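Local coordinates for protein predicted zincin-like metalloprotease (Acidothermus cellulolyticus 11B, PDB 3E11) that is of unknown function but, as a predicted zincin-like metalloprotease, probably hydrolyses peptide bonds with a metal ion held on a helix, at residues E44-Y49 against R91-H96; I98-H101 against D105-R108. One frame throughout, in Å; residues are numbered along the deposited sequence.

Contact 1 (E44-Y49 against R91-H96); sequences ELLGLY and RKTVVH
The side chain of T93 presses against L46 and G47, one branch to each residue. Its methyl meets the glycine backbone, with T93 CG2 3.8 Å from G47 CA, and it lies about as far from the amide nitrogen of the same residue. Its hydroxyl lies across the leucine, with T93 OG1 3.8 Å from L46 CB and 3.9 Å from L46 CD1. The first torsion of T93 sorts the two branches: CG2 stands anti to the backbone N (chi1 of OG1 -62°), which carries the methyl to the strand while OG1 stays beside the nitrogen and bonds to the carbonyl oxygen of E89, one helical turn back. The hydroxyl is thus satisfied within its own helix and offers L46 only van der Waals contact. Here the zincin-like fold brings helix 83-101, which bears an HExxH sequence further on, under edge strand 47-50 of the mixed sheet. T93 and V94 of this helix also touch I71 on the neighbouring strand 67-72. The packing is tight at G47, where the CA atoms of G47 and T93 come within 6.3 Å; a beta carbon on the glycine would fall 2.6 Å from T93 CG2, and its absence is what admits the methyl. G47 and T93 are both buried, whereas L46 is partly exposed; its side chain crosses T93 at about a right angle, and E89, T75 and I76 border it as well. The solvent side begins at K92 and at the exposed loop around E44, while the CB of L48 points away from the helix. Y49, at the far end of the segment, passes T93 by and touches E97 and I98, further along the helix.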
loop_
_atom_site.group_PDB
_atom_site.type_symbol
_atom_site.label_atom_id
_atom_site.label_comp_id
_atom_site.label_asym_id
_atom_site.label_seq_id
_atom_site.Cartn_x
_atom_site.Cartn_y
_atom_site.Cartn_z
ATOM N N GLU A 44 -5.413 -3.926 -14.054
ATOM C CA GLU A 44 -5.260 -5.064 -13.149
ATOM C C GLU A 44 -4.643 -4.710 -11.768
ATOM O O GLU A 44 -4.674 -5.536 -10.858
ATOM C CB GLU A 44 -4.375 -6.124 -13.817
ATOM N N LEU A 45 -4.062 -3.524 -11.610
ATOM C CA LEU A 45 -3.278 -3.244 -10.392
ATOM C C LEU A 45 -4.138 -2.809 -9.221
ATOM O O LEU A 45 -5.045 -1.986 -9.394
ATOM C CB LEU A 45 -2.266 -2.130 -10.631
ATOM C CG LEU A 45 -1.194 -2.332 -11.699
ATOM C CD1 LEU A 45 -0.254 -1.129 -11.676
ATOM C CD2 LEU A 45 -0.446 -3.632 -11.467
ATOM N N LEU A 46 -3.795 -3.294 -8.017
ATOM C CA LEU A 46 -4.342 -2.763 -6.759
ATOM C C LEU A 46 -3.369 -1.784 -6.096
ATOM O O LEU A 46 -3.761 -0.954 -5.293
ATOM C CB LEU A 46 -4.645 -3.882 -5.774
ATOM C CG LEU A 46 -5.496 -5.045 -6.313
ATOM C CD1 LEU A 46 -5.802 -6.034 -5.197
ATOM C CD2 LEU A 46 -6.758 -4.509 -6.943
ATOM N N GLY A 47 -2.093 -1.933 -6.426
ATOM C CA GLY A 47 -1.064 -1.094 -5.876
ATOM C C GLY A 47 0.175 -1.090 -6.732
ATOM O O GLY A 47 0.289 -1.901 -7.671
ATOM N N LEU A 48 1.097 -0.173 -6.414
ATOM C CA LEU A 48 2.343 -0.034 -7.194
ATOM C C LEU A 48 3.435 0.557 -6.310
ATOM O O LEU A 48 3.190 1.533 -5.620
ATOM C CB LEU A 48 2.105 0.885 -8.402
ATOM C CG LEU A 48 3.316 1.279 -9.245
ATOM C CD1 LEU A 48 3.912 0.054 -9.914
ATOM C CD2 LEU A 48 2.958 2.346 -10.264
ATOM N N TYR A 49 4.619 -0.054 -6.299
ATOM C CA TYR A 49 5.727 0.466 -5.524
ATOM C C TYR A 49 6.479 1.427 -6.424
ATOM O O TYR A 49 6.853 1.084 -7.562
ATOM C CB TYR A 49 6.669 -0.641 -5.025
ATOM C CG TYR A 49 7.661 -0.139 -4.008
ATOM C CD1 TYR A 49 8.833 0.539 -4.395
ATOM C CD2 TYR A 49 7.449 -0.339 -2.658
ATOM C CE1 TYR A 49 9.735 0.991 -3.448
ATOM C CE2 TYR A 49 8.315 0.143 -1.717
ATOM C CZ TYR A 49 9.453 0.795 -2.101
ATOM O OH TYR A 49 10.298 1.227 -1.129
ATOM N N ARG A 91 -4.319 -3.586 3.298
ATOM C CA ARG A 91 -3.213 -4.103 4.092
ATOM C C ARG A 91 -2.452 -5.161 3.302
ATOM O O ARG A 91 -1.225 -5.134 3.239
ATOM C CB ARG A 91 -3.710 -4.684 5.424
ATOM C CG ARG A 91 -2.588 -4.966 6.407
ATOM C CD ARG A 91 -3.164 -5.458 7.710
ATOM N NE ARG A 91 -3.863 -4.397 8.459
ATOM C CZ ARG A 91 -5.077 -4.519 9.008
ATOM N NH1 ARG A 91 -5.785 -5.650 8.883
ATOM N NH2 ARG A 91 -5.600 -3.502 9.690
ATOM N N LYS A 92 -3.193 -6.084 2.689
ATOM C CA LYS A 92 -2.577 -7.186 1.979
ATOM C C LYS A 92 -1.741 -6.629 0.826
ATOM O O LYS A 92 -0.646 -7.098 0.581
ATOM C CB LYS A 92 -3.619 -8.176 1.489
ATOM C CG LYS A 92 -3.115 -9.160 0.490
ATOM C CD LYS A 92 -4.218 -10.122 0.040
ATOM C CE LYS A 92 -3.731 -10.936 -1.150
ATOM N NZ LYS A 92 -4.679 -12.014 -1.555
ATOM N N THR A 93 -2.254 -5.600 0.173
ATOM C CA THR A 93 -1.584 -4.977 -0.960
ATOM C C THR A 93 -0.267 -4.289 -0.575
ATOM O O THR A 93 0.758 -4.515 -1.221
ATOM C CB THR A 93 -2.531 -3.990 -1.669
ATOM O OG1 THR A 93 -3.655 -4.719 -2.163
ATOM C CG2 THR A 93 -1.833 -3.263 -2.826
ATOM N N VAL A 94 -0.308 -3.482 0.475
ATOM C CA VAL A 94 0.882 -2.818 1.014
ATOM C C VAL A 94 1.942 -3.863 1.409
ATOM O O VAL A 94 3.129 -3.730 1.048
ATOM C CB VAL A 94 0.530 -1.902 2.205
ATOM C CG1 VAL A 94 1.787 -1.331 2.821
ATOM C CG2 VAL A 94 -0.399 -0.758 1.771
ATOM N N VAL A 95 1.526 -4.890 2.162
ATOM C CA VAL A 95 2.474 -5.922 2.609
ATOM C C VAL A 95 3.102 -6.682 1.424
ATOM O O VAL A 95 4.325 -6.916 1.382
ATOM C CB VAL A 95 1.834 -6.905 3.604
ATOM C CG1 VAL A 95 2.768 -8.080 3.875
ATOM C CG2 VAL A 95 1.556 -6.187 4.907
ATOM N N HIS A 96 2.298 -7.039 0.434
ATOM C CA HIS A 96 2.868 -7.625 -0.781
ATOM C C HIS A 96 3.827 -6.713 -1.505
ATOM O O HIS A 96 4.883 -7.155 -1.970
ATOM C CB HIS A 96 1.764 -8.115 -1.723
ATOM C CG HIS A 96 1.119 -9.373 -1.239
ATOM N ND1 HIS A 96 1.013 -10.505 -2.011
ATOM C CD2 HIS A 96 0.607 -9.694 -0.026
ATOM C CE1 HIS A 96 0.406 -11.451 -1.312
ATOM N NE2 HIS A 96 0.154 -10.984 -0.103
#

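Contact 2 (I98-H101 against D105-R108); sequences IAHH and DDER
H100, the second histidine of an HExxH sequence on helix 83-101, faces D106 at the start of the next helix, a spacing that recalls the extended, metzincin-like HExxHxxGxxH/D motif, with an aspartate last. No metal is bound to these histidines here. In its place the ring meets the carboxylate directly: H100 NE2 donates to D106 OD1 over 3.4 Å, a weak hydrogen bond with an angle of 151° at the hydrogen. The oxygen sits at the ring edge, in the ring plane, whereas the carboxylate is turned 86° against that plane. H100 holds CG beside its backbone N (chi1 -63°), and the ring thereby extends across the gap to D106. The backbone of D105 is only brushed by the ring, H100 CD2 lying 4.5 Å from D105 CA. D105 leaves its backbone away from the 98-101 segment and N-caps the short helix 106-110, D105 OD1 accepting from E107 N at 2.9 Å, from above the carboxylate plane. The cap closes the first turn, on which D106 sits. With an alanine at D106, H100 NE2 would probably lose this acceptor and the imidazole would be freer to turn. A bond this long and weak implies a loose grip between imidazole and carboxylate, consistent with two groups placed to share a metal ion rather than to bind each other firmly.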
loop_
_atom_site.group_PDB
_atom_site.type_symbol
_atom_site.label_atom_id
_atom_site.label_comp_id
_atom_site.label_asym_id
_atom_site.label_seq_id
_atom_site.Cartn_x
_atom_site.Cartn_y
_atom_site.Cartn_z
ATOM N N ILE A 98 5.607 -4.184 -0.300
ATOM C CA ILE A 98 6.859 -3.999 0.428
ATOM C C ILE A 98 7.708 -5.277 0.398
ATOM O O ILE A 98 8.933 -5.221 0.200
ATOM C CB ILE A 98 6.625 -3.445 1.870
ATOM C CG1 ILE A 98 7.932 -2.850 2.410
ATOM C CG2 ILE A 98 6.030 -4.463 2.801
ATOM C CD1 ILE A 98 8.443 -1.667 1.593
ATOM N N ALA A 99 7.056 -6.422 0.528
ATOM C CA ALA A 99 7.762 -7.702 0.516
ATOM C C ALA A 99 8.482 -7.924 -0.822
ATOM O O ALA A 99 9.655 -8.306 -0.865
ATOM C CB ALA A 99 6.786 -8.808 0.802
ATOM N N HIS A 100 7.774 -7.644 -1.910
ATOM C CA HIS A 100 8.308 -7.833 -3.252
ATOM C C HIS A 100 9.445 -6.857 -3.526
ATOM O O HIS A 100 10.424 -7.213 -4.188
ATOM C CB HIS A 100 7.203 -7.701 -4.318
ATOM C CG HIS A 100 6.121 -8.731 -4.205
ATOM N ND1 HIS A 100 4.912 -8.614 -4.858
ATOM C CD2 HIS A 100 6.056 -9.887 -3.498
ATOM C CE1 HIS A 100 4.150 -9.651 -4.559
ATOM N NE2 HIS A 100 4.821 -10.438 -3.732
ATOM N N HIS A 101 9.353 -5.647 -2.975
ATOM C CA HIS A 101 10.417 -4.657 -3.122
ATOM C C HIS A 101 11.738 -5.158 -2.529
ATOM O O HIS A 101 12.807 -4.833 -3.039
ATOM C CB HIS A 101 10.023 -3.326 -2.462
ATOM C CG HIS A 101 11.151 -2.346 -2.357
ATOM N ND1 HIS A 101 11.697 -1.711 -3.452
ATOM C CD2 HIS A 101 11.852 -1.908 -1.282
ATOM C CE1 HIS A 101 12.659 -0.898 -3.055
ATOM N NE2 HIS A 101 12.782 -1.006 -1.743
ATOM N N ASP A 105 9.093 -13.350 -1.932
ATOM C CA ASP A 105 8.028 -13.821 -2.809
ATOM C C ASP A 105 6.836 -14.326 -2.027
ATOM O O ASP A 105 6.867 -14.427 -0.790
ATOM C CB ASP A 105 8.534 -14.937 -3.703
ATOM C CG ASP A 105 8.902 -16.183 -2.925
ATOM O OD1 ASP A 105 8.126 -17.158 -2.957
ATOM O OD2 ASP A 105 9.966 -16.171 -2.279
ATOM N N ASP A 106 5.790 -14.673 -2.765
ATOM C CA ASP A 106 4.512 -15.028 -2.153
ATOM C C ASP A 106 4.558 -16.334 -1.365
ATOM O O ASP A 106 3.791 -16.492 -0.416
ATOM C CB ASP A 106 3.391 -15.020 -3.200
ATOM C CG ASP A 106 2.993 -13.615 -3.604
ATOM O OD1 ASP A 106 2.583 -12.847 -2.709
ATOM O OD2 ASP A 106 3.093 -13.263 -4.798
ATOM N N GLU A 107 5.476 -17.238 -1.710
ATOM C CA GLU A 107 5.612 -18.482 -0.953
ATOM C C GLU A 107 6.169 -18.170 0.436
ATOM O O GLU A 107 5.719 -18.742 1.425
ATOM C CB GLU A 107 6.526 -19.482 -1.654
ATOM C CG GLU A 107 5.977 -20.090 -2.926
ATOM C CD GLU A 107 6.916 -21.150 -3.490
ATOM N N ARG A 108 7.153 -17.274 0.493
ATOM C CA ARG A 108 7.707 -16.797 1.760
ATOM C C ARG A 108 6.660 -16.015 2.556
ATOM O O ARG A 108 6.588 -16.148 3.777
ATOM C CB ARG A 108 8.936 -15.902 1.534
ATOM C CG ARG A 108 10.164 -16.533 0.862
ATOM C CD ARG A 108 10.799 -17.654 1.673
ATOM N NE ARG A 108 9.979 -18.859 1.612
ATOM C CZ ARG A 108 9.976 -19.751 0.616
ATOM N NH1 ARG A 108 10.781 -19.624 -0.435
ATOM N NH2 ARG A 108 9.158 -20.797 0.677
#

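In the fold
Helix 83-101 joins the two contacts, whose centres lie 11 Å apart: contact 1 packs its middle against the sheet, near the centre of the chain, and contact 2 joins its C-terminal end to helix 106-110 at the surface. They meet through H96 and D106, where H96 ND1 comes 2.9 Å from D106 OD1, so that both histidines of the HExxH sequence lie near one carboxylate, a grouping consistent with a metal site, though no metal is bound to them here. A second link is Y49, stacked on H101, with Y49 CE1 3.3 Å from H101 ND1. D19, which binds calcium in a crystal structure of this protein, has no calcium in this chain and lies away from both contacts.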